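PDB 3HAZ: proline dehydrogenase from Bradyrhizobium japonicum USDA 110, which probably oxidises proline to glutamate in two steps, using FAD in a proline dehydrogenase module and NAD in an aldehyde dehydrogenase module. Local coordinates for residues A[5-10]-A[327-332]; A[250-255]-A[290-295]. All blocks are in the same frame, centred on the assembly; numbering follows the deposited sequence.

In the fold
Both contacts lie on the outside of the FAD-binding proline dehydrogenase barrel, with centres about 15 Å apart. Interaction 2 joins neighbouring barrel helices 252-272 and 287-298; interaction 1 lays the N-terminal segment 5-10 on the next helix, 320-333. Along the chain the order is 5-10, 250-255, 290-295, 327-332, so both segments of interaction 2 fall between those of interaction 1. Helix 287-298 connects them: Phe-10 CG lies 3.5 Å from Leu-291 CD1, and Leu-330 CD1 lies 3.8 Å from Ala-295 CB. Arg-524 donates a hydrogen bond to Phe-10 O and forms a salt bridge with Asp-292 OD2. The tail thus lies against helices 287-298 and 320-333, and interaction 2 carries the row on to helix 252-272.

Interaction 1 (A[5-10]-A[327-332]); sequences NIPPPF and VDALAR
Water 1 joins the backbones of Asn-5 and Ala-329, donating a hydrogen bond of 2.8 Å to Ala-329 O and one of 2.9 Å to Asn-5 O. Because the two carbonyl oxygens are both acceptors, they cannot bond to each other directly; the water, with two protons to give, resolves the mismatch. No direct hydrogen bond links the segments, and the remainder of the contact is apolar. It centres on the Pro-7 ring, which is laid against helix 320-333 at the Ala-329/Leu-330 step. The ring atom CG of Pro-7 touches Leu-330 CD1 at 3.6 Å, and the same CG lies 4.0 Å from Ala-329 CB. Pro-7 CD comes up to the helix backbone, 3.9 Å from Ala-329 O. Leu-330 does not start out facing the tail; its chi1 (-141°), off the staggered values, together with chi2 carries CD1 to the proline, and the two side chains cross at about a right angle. Leu-330 also packs against Leu-298 of helix 287-298. One turn apart on the same helix, Arg-332 NH2 reaches Asp-328 OD2 at 3.2 Å, in the guanidinium plane but well above the carboxylate plane, an i to i+4 salt bridge within 327-332. The phi and psi angles of all six tail residues fall in the polyproline II region: an extended, proline-rich tail applied to an outer helix of a TIM-type barrel.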
ATOM      1  N   ASN A   5      44.770 -32.586  35.030  1.00 50.32           N
ATOM      2  CA  ASN A   5      45.579 -31.923  34.012  1.00 47.43           C
ATOM      3  C   ASN A   5      45.278 -30.431  33.886  1.00 42.39           C
ATOM      4  O   ASN A   5      44.115 -30.021  33.915  1.00 34.06           O
ATOM      5  CB  ASN A   5      45.363 -32.587  32.646  1.00 49.36           C
ATOM      6  CG  ASN A   5      45.497 -34.097  32.696  1.00 53.32           C
ATOM      7  OD1 ASN A   5      46.139 -34.651  33.589  1.00 47.19           O
ATOM      8  ND2 ASN A   5      44.891 -34.772  31.725  1.00 58.21           N
ATOM      9  N   ILE A   6      46.324 -29.624  33.744  1.00 40.54           N
ATOM     10  CA  ILE A   6      46.146 -28.230  33.354  1.00 41.51           C
ATOM     11  C   ILE A   6      45.427 -28.213  32.009  1.00 41.29           C
ATOM     12  O   ILE A   6      45.872 -28.858  31.062  1.00 42.17           O
ATOM     13  CB  ILE A   6      47.498 -27.501  33.216  1.00 39.88           C
ATOM     14  CG1 ILE A   6      48.180 -27.371  34.582  1.00 46.06           C
ATOM     15  CG2 ILE A   6      47.301 -26.127  32.585  1.00 34.03           C
ATOM     16  CD1 ILE A   6      49.590 -26.803  34.521  1.00 46.61           C
ATOM     17  N   PRO A   7      44.296 -27.493  31.925  1.00 41.89           N
ATOM     18  CA  PRO A   7      43.517 -27.416  30.684  1.00 37.52           C
ATOM     19  C   PRO A   7      44.320 -26.830  29.522  1.00 38.78           C
ATOM     20  O   PRO A   7      45.205 -26.001  29.742  1.00 34.22           O
ATOM     21  CB  PRO A   7      42.372 -26.464  31.058  1.00 39.61           C
ATOM     22  CG  PRO A   7      42.898 -25.702  32.260  1.00 37.58           C
ATOM     23  CD  PRO A   7      43.639 -26.752  33.014  1.00 37.70           C
ATOM     24  N   PRO A   8      44.010 -27.257  28.290  1.00 40.54           N
ATOM     25  CA  PRO A   8      44.638 -26.716  27.077  1.00 45.82           C
ATOM     26  C   PRO A   8      44.283 -25.243  26.898  1.00 38.21           C
ATOM     27  O   PRO A   8      43.277 -24.794  27.444  1.00 33.92           O
ATOM     28  CB  PRO A   8      44.000 -27.538  25.945  1.00 46.47           C
ATOM     29  CG  PRO A   8      43.388 -28.733  26.611  1.00 52.16           C
ATOM     30  CD  PRO A   8      42.993 -28.276  27.982  1.00 45.30           C
ATOM     31  N   PRO A   9      45.101 -24.495  26.146  1.00 38.15           N
ATOM     32  CA  PRO A   9      44.782 -23.086  25.899  1.00 33.40           C
ATOM     33  C   PRO A   9      43.347 -22.943  25.412  1.00 33.80           C
ATOM     34  O   PRO A   9      42.935 -23.680  24.521  1.00 31.90           O
ATOM     35  CB  PRO A   9      45.768 -22.697  24.801  1.00 38.27           C
ATOM     36  CG  PRO A   9      46.948 -23.592  25.036  1.00 39.88           C
ATOM     37  CD  PRO A   9      46.381 -24.894  25.533  1.00 38.15           C
ATOM     38  N   PHE A  10      42.599 -22.014  26.000  1.00 27.43           N
ATOM     39  CA  PHE A  10      41.183 -21.853  25.679  1.00 27.18           C
ATOM     40  C   PHE A  10      40.951 -21.523  24.203  1.00 33.81           C
ATOM     41  O   PHE A  10      41.594 -20.631  23.649  1.00 32.16           O
ATOM     42  CB  PHE A  10      40.572 -20.768  26.563  1.00 23.25           C
ATOM     43  CG  PHE A  10      39.085 -20.634  26.426  1.00 26.06           C
ATOM     44  CD1 PHE A  10      38.236 -21.524  27.061  1.00 31.96           C
ATOM     45  CD2 PHE A  10      38.537 -19.603  25.689  1.00 24.01           C
ATOM     46  CE1 PHE A  10      36.861 -21.393  26.950  1.00 34.12           C
ATOM     47  CE2 PHE A  10      37.161 -19.464  25.573  1.00 22.19           C
ATOM     48  CZ  PHE A  10      36.325 -20.362  26.202  1.00 30.52           C
ATOM     49  N   VAL A 327      37.865 -22.297  33.743  1.00 26.69           N
ATOM     50  CA  VAL A 327      38.266 -21.742  35.023  1.00 27.02           C
ATOM     51  C   VAL A 327      38.211 -22.804  36.119  1.00 27.44           C
ATOM     52  O   VAL A 327      39.108 -22.881  36.962  1.00 27.57           O
ATOM     53  CB  VAL A 327      37.406 -20.517  35.411  1.00 25.74           C
ATOM     54  CG1 VAL A 327      37.721 -20.075  36.836  1.00 22.34           C
ATOM     55  CG2 VAL A 327      37.657 -19.380  34.437  1.00 33.66           C
ATOM     56  N   ASP A 328      37.172 -23.634  36.097  1.00 29.48           N
ATOM     57  CA  ASP A 328      37.060 -24.710  37.081  1.00 33.97           C
ATOM     58  C   ASP A 328      38.205 -25.715  36.951  1.00 29.61           C
ATOM     59  O   ASP A 328      38.791 -26.127  37.949  1.00 30.78           O
ATOM     60  CB  ASP A 328      35.719 -25.438  36.964  1.00 40.05           C
ATOM     61  CG  ASP A 328      35.491 -26.415  38.109  1.00 45.99           C
ATOM     62  OD1 ASP A 328      35.591 -25.986  39.280  1.00 48.21           O
ATOM     63  OD2 ASP A 328      35.221 -27.606  37.839  1.00 35.51           O
ATOM     64  N   ALA A 329      38.511 -26.114  35.720  1.00 26.86           N
ATOM     65  CA  ALA A 329      39.604 -27.050  35.474  1.00 29.21           C
ATOM     66  C   ALA A 329      40.928 -26.458  35.940  1.00 33.36           C
ATOM     67  O   ALA A 329      41.786 -27.156  36.478  1.00 34.84           O
ATOM     68  CB  ALA A 329      39.671 -27.403  34.004  1.00 25.96           C
ATOM     69  N   LEU A 330      41.082 -25.160  35.718  1.00 36.85           N
ATOM     70  CA  LEU A 330      42.255 -24.426  36.158  1.00 37.58           C
ATOM     71  C   LEU A 330      42.358 -24.537  37.679  1.00 37.44           C
ATOM     72  O   LEU A 330      43.423 -24.828  38.230  1.00 31.35           O
ATOM     73  CB  LEU A 330      42.103 -22.962  35.747  1.00 39.06           C
ATOM     74  CG  LEU A 330      43.306 -22.169  35.247  1.00 39.82           C
ATOM     75  CD1 LEU A 330      44.179 -23.014  34.335  1.00 38.75           C
ATOM     76  CD2 LEU A 330      42.816 -20.921  34.524  1.00 29.68           C
ATOM     77  N   ALA A 331      41.235 -24.314  38.353  1.00 29.88           N
ATOM     78  CA  ALA A 331      41.200 -24.354  39.808  1.00 36.37           C
ATOM     79  C   ALA A 331      41.554 -25.742  40.345  1.00 40.00           C
ATOM     80  O   ALA A 331      42.344 -25.871  41.282  1.00 39.59           O
ATOM     81  CB  ALA A 331      39.839 -23.900  40.321  1.00 35.01           C
ATOM     82  N   ARG A 332      40.976 -26.780  39.745  1.00 33.11           N
ATOM     83  CA  ARG A 332      41.245 -28.144  40.195  1.00 39.79           C
ATOM     84  C   ARG A 332      42.690 -28.535  39.915  1.00 38.47           C
ATOM     85  O   ARG A 332      43.339 -29.170  40.740  1.00 41.71           O
ATOM     86  CB  ARG A 332      40.295 -29.148  39.532  1.00 39.65           C
ATOM     87  CG  ARG A 332      38.815 -28.857  39.735  1.00 48.48           C
ATOM     88  CD  ARG A 332      37.947 -30.033  39.288  1.00 60.01           C
ATOM     89  NE  ARG A 332      38.532 -30.754  38.156  1.00 69.65           N
ATOM     90  CZ  ARG A 332      38.213 -30.547  36.882  1.00 72.22           C
ATOM     91  NH1 ARG A 332      38.807 -31.253  35.927  1.00 72.37           N
ATOM     92  NH2 ARG A 332      37.301 -29.637  36.559  1.00 70.80           N
TER
HETATM   93  O   HOH W   1      41.914 -29.824  35.755  1.00 42.74           O

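Interaction 2 (A[250-255]-A[290-295]); sequences ISRARV and SLDVIA
Arg-252 and Asp-292 meet at about a right angle, with their guanidinium and carboxylate planes turned 72° apart. The arginine approaches side-on, presenting the edge that carries NE and NH2, and both nitrogens converge on one oxygen: Arg-252 NE is 2.9 Å and NH2 3.0 Å from Asp-292 OD2. That oxygen lies close to the guanidinium plane and is met nearly in line with its own CG-OD2 bond, while N-H...O angles of 146° and 139° show the bending expected of a shared acceptor. The arginine chain leaves its helix extended and then bends at chi3, which brings the NE edge to face the aspartate. Next to this bridge, within a turn along each helix, the buried Val-255 and Val-293 also cross at about a right angle, Val-255 CG1 resting 3.8 Å from Val-293 CG2. Met-256 and Leu-259 of helix 252-272 add to the apolar surroundings of Val-293. Were Arg-252 an alanine, Asp-292 OD2 would probably lose both of these N-H bonds and lean more on its salt bridge with Arg-524, and segments 250-255 and 290-295 would lose their polar tie. With Arg-524 NH1 also at OD2, two cationic groups meet at a single carboxylate oxygen, an arrangement likely to favour the charged form of Asp-292.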
ATOM      1  N   ILE A 250      48.061 -10.694  18.352  1.00 24.92           N
ATOM      2  CA  ILE A 250      49.251 -10.773  17.502  1.00 28.47           C
ATOM      3  C   ILE A 250      50.544 -10.499  18.272  1.00 27.95           C
ATOM      4  O   ILE A 250      51.632 -10.862  17.821  1.00 27.12           O
ATOM      5  CB  ILE A 250      49.172  -9.861  16.253  1.00 30.09           C
ATOM      6  CG1 ILE A 250      49.129  -8.385  16.656  1.00 28.75           C
ATOM      7  CG2 ILE A 250      47.983 -10.253  15.369  1.00 24.73           C
ATOM      8  CD1 ILE A 250      49.257  -7.433  15.488  1.00 25.71           C
ATOM      9  N   SER A 251      50.427  -9.866  19.434  1.00 21.97           N
ATOM     10  CA  SER A 251      51.596  -9.651  20.282  1.00 28.38           C
ATOM     11  C   SER A 251      51.646 -10.650  21.440  1.00 26.92           C
ATOM     12  O   SER A 251      52.294 -10.407  22.454  1.00 27.37           O
ATOM     13  CB  SER A 251      51.618  -8.214  20.810  1.00 26.63           C
ATOM     14  OG  SER A 251      51.761  -7.284  19.747  1.00 23.13           O
ATOM     15  N   ARG A 252      50.961 -11.780  21.285  1.00 25.48           N
ATOM     16  CA  ARG A 252      50.884 -12.767  22.362  1.00 28.41           C
ATOM     17  C   ARG A 252      52.257 -13.173  22.911  1.00 34.63           C
ATOM     18  O   ARG A 252      52.425 -13.317  24.126  1.00 31.68           O
ATOM     19  CB  ARG A 252      50.103 -14.006  21.915  1.00 25.82           C
ATOM     20  CG  ARG A 252      50.285 -15.207  22.844  1.00 30.43           C
ATOM     21  CD  ARG A 252      49.428 -16.397  22.420  1.00 24.80           C
ATOM     22  NE  ARG A 252      48.058 -16.308  22.930  1.00 34.76           N
ATOM     23  CZ  ARG A 252      47.022 -15.832  22.241  1.00 24.71           C
ATOM     24  NH1 ARG A 252      47.190 -15.387  21.005  1.00 23.12           N
ATOM     25  NH2 ARG A 252      45.814 -15.795  22.793  1.00 24.39           N
ATOM     26  N   ALA A 253      53.240 -13.351  22.030  1.00 27.28           N
ATOM     27  CA  ALA A 253      54.558 -13.799  22.483  1.00 33.42           C
ATOM     28  C   ALA A 253      55.161 -12.855  23.520  1.00 33.39           C
ATOM     29  O   ALA A 253      55.581 -13.295  24.588  1.00 31.29           O
ATOM     30  CB  ALA A 253      55.514 -14.003  21.308  1.00 32.45           C
ATOM     31  N   ARG A 254      55.202 -11.561  23.219  1.00 26.62           N
ATOM     32  CA  ARG A 254      55.784 -10.612  24.164  1.00 28.75           C
ATOM     33  C   ARG A 254      54.893 -10.406  25.396  1.00 25.74           C
ATOM     34  O   ARG A 254      55.398 -10.176  26.491  1.00 32.54           O
ATOM     35  CB  ARG A 254      56.099  -9.277  23.491  1.00 28.01           C
ATOM     36  CG  ARG A 254      54.871  -8.474  23.098  1.00 30.27           C
ATOM     37  CD  ARG A 254      55.265  -7.085  22.628  1.00 34.41           C
ATOM     38  NE  ARG A 254      55.682  -6.237  23.739  1.00 33.43           N
ATOM     39  CZ  ARG A 254      55.684  -4.910  23.703  1.00 34.29           C
ATOM     40  NH1 ARG A 254      56.072  -4.212  24.765  1.00 33.65           N
ATOM     41  NH2 ARG A 254      55.290  -4.276  22.604  1.00 29.42           N
ATOM     42  N   VAL A 255      53.574 -10.496  25.210  1.00 29.56           N
ATOM     43  CA  VAL A 255      52.628 -10.372  26.319  1.00 26.86           C
ATOM     44  C   VAL A 255      52.860 -11.438  27.401  1.00 32.35           C
ATOM     45  O   VAL A 255      52.907 -11.127  28.588  1.00 29.66           O
ATOM     46  CB  VAL A 255      51.154 -10.414  25.833  1.00 26.40           C
ATOM     47  CG1 VAL A 255      50.181 -10.538  27.021  1.00 21.28           C
ATOM     48  CG2 VAL A 255      50.831  -9.171  25.017  1.00 27.11           C
ATOM     49  N   SER A 290      43.597 -13.209  27.484  1.00 15.28           N
ATOM     50  CA  SER A 290      43.469 -12.947  28.914  1.00 24.03           C
ATOM     51  C   SER A 290      43.523 -14.244  29.724  1.00 19.63           C
ATOM     52  O   SER A 290      44.164 -14.307  30.775  1.00 23.59           O
ATOM     53  CB  SER A 290      42.173 -12.189  29.210  1.00 24.80           C
ATOM     54  OG  SER A 290      41.058 -13.064  29.175  1.00 27.98           O
ATOM     55  N   LEU A 291      42.838 -15.273  29.240  1.00 22.47           N
ATOM     56  CA  LEU A 291      42.843 -16.568  29.909  1.00 20.22           C
ATOM     57  C   LEU A 291      44.243 -17.199  29.906  1.00 26.14           C
ATOM     58  O   LEU A 291      44.635 -17.858  30.870  1.00 31.25           O
ATOM     59  CB  LEU A 291      41.803 -17.508  29.278  1.00 24.01           C
ATOM     60  CG  LEU A 291      40.337 -17.094  29.507  1.00 23.55           C
ATOM     61  CD1 LEU A 291      39.354 -17.985  28.753  1.00 22.14           C
ATOM     62  CD2 LEU A 291      40.001 -17.090  30.992  1.00 20.96           C
ATOM     63  N   ASP A 292      44.998 -16.988  28.830  1.00 25.92           N
ATOM     64  CA  ASP A 292      46.384 -17.462  28.767  1.00 23.50           C
ATOM     65  C   ASP A 292      47.213 -16.791  29.855  1.00 26.90           C
ATOM     66  O   ASP A 292      47.975 -17.441  30.565  1.00 23.31           O
ATOM     67  CB  ASP A 292      47.011 -17.124  27.416  1.00 26.70           C
ATOM     68  CG  ASP A 292      46.452 -17.959  26.282  1.00 29.61           C
ATOM     69  OD1 ASP A 292      45.877 -19.038  26.550  1.00 28.20           O
ATOM     70  OD2 ASP A 292      46.589 -17.525  25.120  1.00 24.18           O
ATOM     71  N   VAL A 293      47.074 -15.474  29.962  1.00 21.12           N
ATOM     72  CA  VAL A 293      47.821 -14.706  30.944  1.00 26.11           C
ATOM     73  C   VAL A 293      47.402 -15.117  32.355  1.00 29.22           C
ATOM     74  O   VAL A 293      48.246 -15.366  33.218  1.00 29.92           O
ATOM     75  CB  VAL A 293      47.610 -13.196  30.735  1.00 21.09           C
ATOM     76  CG1 VAL A 293      48.064 -12.401  31.963  1.00 21.59           C
ATOM     77  CG2 VAL A 293      48.332 -12.740  29.474  1.00 20.72           C
ATOM     78  N   ILE A 294      46.093 -15.213  32.571  1.00 23.94           N
ATOM     79  CA  ILE A 294      45.551 -15.557  33.885  1.00 26.52           C
ATOM     80  C   ILE A 294      45.991 -16.948  34.344  1.00 30.50           C
ATOM     81  O   ILE A 294      46.311 -17.147  35.519  1.00 27.48           O
ATOM     82  CB  ILE A 294      44.005 -15.457  33.896  1.00 17.65           C
ATOM     83  CG1 ILE A 294      43.576 -13.991  33.869  1.00 18.03           C
ATOM     84  CG2 ILE A 294      43.420 -16.142  35.109  1.00 21.26           C
ATOM     85  CD1 ILE A 294      42.078 -13.790  33.713  1.00 21.87           C
ATOM     86  N   ALA A 295      46.016 -17.900  33.416  1.00 30.29           N
ATOM     87  CA  ALA A 295      46.403 -19.268  33.738  1.00 33.05           C
ATOM     88  C   ALA A 295      47.880 -19.355  34.124  1.00 34.40           C
ATOM     89  O   ALA A 295      48.239 -20.051  35.073  1.00 28.58           O
ATOM     90  CB  ALA A 295      46.108 -20.203  32.566  1.00 25.76           C
TER